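PDB 6WB6: transferrin, which binds a single ferric ion together with a carbonate anion and carries iron as a secreted insect transferrin. Local coordinates for residues L351-C356 with G401-S406. Sequence-based numbering, arbitrary orientation.
Sequences LVVRLC and GSDLAS
Leu404 sits at the apolar centre, its CD2 against Val353 CG2 (3.6 Å) and its CG against Leu355 CD1 (3.8 Å). With CG lodged between backbone N and carbonyl carbon (chi1 66°), the leucine turns its branched end onto strand 352-357, where Val353 and Leu355 also touch Leu382 of the parallel strand 381-386. On the opposite face, Cys356 CB packs on Ala405 CB, and Cys356 is tied by a disulfide to Cys393 of helix 390-399. Ser402 OG lies near Cys356 CB but is hydrogen-bonded to Ser396 of that helix.

Between these faces a single beta bridge joins Leu355 and Leu404. Cys356 N donates to Leu404 O (2.8 Å), whereas Arg354 O accepts from both Asp403 N and Leu404 N, and a water links Cys356 O to Ser406 N.

Arg354 grips the Asp403 carboxylate side-on: NE reaches OD2 (3.0 Å) and NH2 reaches OD1 (2.9 Å), both nearly straight. The carboxylate lies at the guanidinium edge, but the planes are turned 50° apart, and both nitrogens approach from above the carboxylate plane. Asp403 OD2 keeps its anti lone pair for Arg354 N (2.8 Å), and a water bridges it to Val352 O. The Gly401-Ser402 backbone covers one guanidinium face, while NH1 bonds Asn400 O. Were Arg354 an alanine, the buried Asp403 carboxylate would probably lose its countercharge and the Gly401-Ser402 backbone its guanidinium cover. The chemistry implies that one aspartate, probably neutralised by the arginine side chain and bonded to that residue's backbone, joins the approach to strand 405-407 to strand 352-357, strands of different sheets in the second transferrin-like domain.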
ATOM      1  N   LEU A 351       0.233 -15.112  12.618  1.00 29.05           N
ATOM      2  CA  LEU A 351       1.523 -14.947  11.965  1.00 27.85           C
ATOM      3  C   LEU A 351       2.005 -13.517  12.126  1.00 25.05           C
ATOM      4  O   LEU A 351       1.227 -12.567  12.036  1.00 25.73           O
ATOM      5  CB  LEU A 351       1.450 -15.306  10.482  1.00 26.72           C
ATOM      6  CG  LEU A 351       2.792 -15.185   9.757  1.00 24.50           C
ATOM      7  CD1 LEU A 351       3.831 -16.163  10.326  1.00 38.24           C
ATOM      8  CD2 LEU A 351       2.628 -15.387   8.281  1.00 26.97           C
ATOM      9  N   VAL A 352       3.303 -13.364  12.356  1.00 32.99           N
ATOM     10  CA  VAL A 352       3.918 -12.059  12.563  1.00 24.98           C
ATOM     11  C   VAL A 352       5.092 -11.954  11.615  1.00 23.76           C
ATOM     12  O   VAL A 352       5.853 -12.909  11.450  1.00 32.18           O
ATOM     13  CB  VAL A 352       4.377 -11.872  14.023  1.00 26.84           C
ATOM     14  CG1 VAL A 352       5.196 -10.583  14.187  1.00 26.11           C
ATOM     15  CG2 VAL A 352       3.178 -11.880  14.953  1.00 29.58           C
ATOM     16  N   VAL A 353       5.221 -10.809  10.968  1.00 20.94           N
ATOM     17  CA  VAL A 353       6.378 -10.492  10.154  1.00 16.16           C
ATOM     18  C   VAL A 353       7.183  -9.429  10.903  1.00 23.09           C
ATOM     19  O   VAL A 353       6.655  -8.363  11.268  1.00 18.85           O
ATOM     20  CB  VAL A 353       5.963 -10.042   8.748  1.00 18.54           C
ATOM     21  CG1 VAL A 353       5.113  -8.782   8.786  1.00 24.62           C
ATOM     22  CG2 VAL A 353       7.180  -9.836   7.866  1.00 16.89           C
ATOM     23  N   ARG A 354       8.445  -9.738  11.172  1.00 18.64           N
ATOM     24  CA  ARG A 354       9.309  -8.895  11.999  1.00 23.75           C
ATOM     25  C   ARG A 354      10.240  -8.136  11.071  1.00 15.29           C
ATOM     26  O   ARG A 354      11.087  -8.742  10.406  1.00 22.01           O
ATOM     27  CB  ARG A 354      10.112  -9.717  13.004  1.00 18.82           C
ATOM     28  CG  ARG A 354       9.282 -10.607  13.898  1.00 19.69           C
ATOM     29  CD  ARG A 354      10.144 -11.626  14.591  1.00 19.65           C
ATOM     30  NE  ARG A 354      10.671 -12.585  13.610  1.00 25.25           N
ATOM     31  CZ  ARG A 354      11.581 -13.517  13.875  1.00 25.78           C
ATOM     32  NH1 ARG A 354      12.096 -13.623  15.099  1.00 24.30           N
ATOM     33  NH2 ARG A 354      12.004 -14.325  12.904  1.00 31.87           N
ATOM     34  N   LEU A 355      10.042  -6.830  10.977  1.00 16.14           N
ATOM     35  CA  LEU A 355      10.922  -5.976  10.196  1.00 21.60           C
ATOM     36  C   LEU A 355      12.035  -5.484  11.102  1.00 24.44           C
ATOM     37  O   LEU A 355      11.766  -5.001  12.205  1.00 19.49           O
ATOM     38  CB  LEU A 355      10.180  -4.777   9.617  1.00 19.50           C
ATOM     39  CG  LEU A 355      11.102  -3.714   9.001  1.00 20.00           C
ATOM     40  CD1 LEU A 355      11.865  -4.246   7.820  1.00 18.76           C
ATOM     41  CD2 LEU A 355      10.318  -2.448   8.632  1.00 26.43           C
ATOM     42  N   CYS A 356      13.268  -5.592  10.638  1.00 29.21           N
ATOM     43  CA  CYS A 356      14.400  -5.115  11.414  1.00 19.04           C
ATOM     44  C   CYS A 356      14.662  -3.662  11.046  1.00 25.67           C
ATOM     45  O   CYS A 356      14.722  -3.318   9.860  1.00 20.31           O
ATOM     46  CB  CYS A 356      15.640  -5.963  11.163  1.00 29.02           C
ATOM     47  SG  CYS A 356      16.971  -5.539  12.353  1.00 29.12           S
ATOM     48  N   GLY A 401      16.326 -13.708  13.991  1.00 30.80           N
ATOM     49  CA  GLY A 401      15.842 -12.694  14.904  1.00 24.57           C
ATOM     50  C   GLY A 401      14.873 -11.739  14.244  1.00 21.61           C
ATOM     51  O   GLY A 401      14.121 -11.055  14.935  1.00 26.88           O
ATOM     52  N   SER A 402      14.887 -11.690  12.918  1.00 24.67           N
ATOM     53  CA  SER A 402      13.990 -10.878  12.120  1.00 32.21           C
ATOM     54  C   SER A 402      13.612 -11.678  10.888  1.00 23.54           C
ATOM     55  O   SER A 402      14.254 -12.672  10.548  1.00 33.17           O
ATOM     56  CB  SER A 402      14.634  -9.555  11.691  1.00 23.45           C
ATOM     57  OG  SER A 402      15.339  -8.954  12.759  1.00 29.97           O
ATOM     58  N   ASP A 403      12.570 -11.215  10.207  1.00 25.97           N
ATOM     59  CA  ASP A 403      12.154 -11.801   8.947  1.00 16.60           C
ATOM     60  C   ASP A 403      12.556 -10.963   7.746  1.00 22.44           C
ATOM     61  O   ASP A 403      12.639 -11.501   6.639  1.00 21.96           O
ATOM     62  CB  ASP A 403      10.637 -11.999   8.950  1.00 22.20           C
ATOM     63  CG  ASP A 403      10.176 -12.849  10.123  1.00 27.39           C
ATOM     64  OD1 ASP A 403      10.713 -13.977  10.279  1.00 26.03           O
ATOM     65  OD2 ASP A 403       9.312 -12.378  10.903  1.00 20.00           O
ATOM     66  N   LEU A 404      12.787  -9.662   7.913  1.00 15.62           N
ATOM     67  CA  LEU A 404      13.313  -8.903   6.789  1.00 20.65           C
ATOM     68  C   LEU A 404      14.002  -7.645   7.278  1.00 17.43           C
ATOM     69  O   LEU A 404      13.758  -7.155   8.379  1.00 16.33           O
ATOM     70  CB  LEU A 404      12.219  -8.526   5.768  1.00 11.71           C
ATOM     71  CG  LEU A 404      11.122  -7.558   6.219  1.00 18.22           C
ATOM     72  CD1 LEU A 404      10.187  -7.183   5.043  1.00 16.55           C
ATOM     73  CD2 LEU A 404      10.314  -8.123   7.351  1.00 24.04           C
ATOM     74  N   ALA A 405      14.818  -7.106   6.388  1.00 17.42           N
ATOM     75  CA  ALA A 405      15.616  -5.935   6.646  1.00 18.82           C
ATOM     76  C   ALA A 405      15.950  -5.363   5.291  1.00 24.19           C
ATOM     77  O   ALA A 405      15.954  -6.083   4.287  1.00 22.57           O
ATOM     78  CB  ALA A 405      16.875  -6.277   7.447  1.00 24.93           C
ATOM     79  N   SER A 406      16.202  -4.064   5.272  1.00 19.99           N
ATOM     80  CA  SER A 406      16.507  -3.349   4.049  1.00 26.10           C
ATOM     81  C   SER A 406      18.008  -3.171   3.909  1.00 23.27           C
ATOM     82  O   SER A 406      18.759  -3.197   4.880  1.00 21.72           O
ATOM     83  CB  SER A 406      15.829  -1.970   4.013  1.00 24.10           C
ATOM     84  OG  SER A 406      16.239  -1.166   5.104  1.00 21.70           O
TER
HETATM   85  O   HOH W   1       7.783 -14.333  12.258  1.00 26.37           O
HETATM   86  O   HOH W   2      16.348  -2.595   7.971  1.00 27.17           O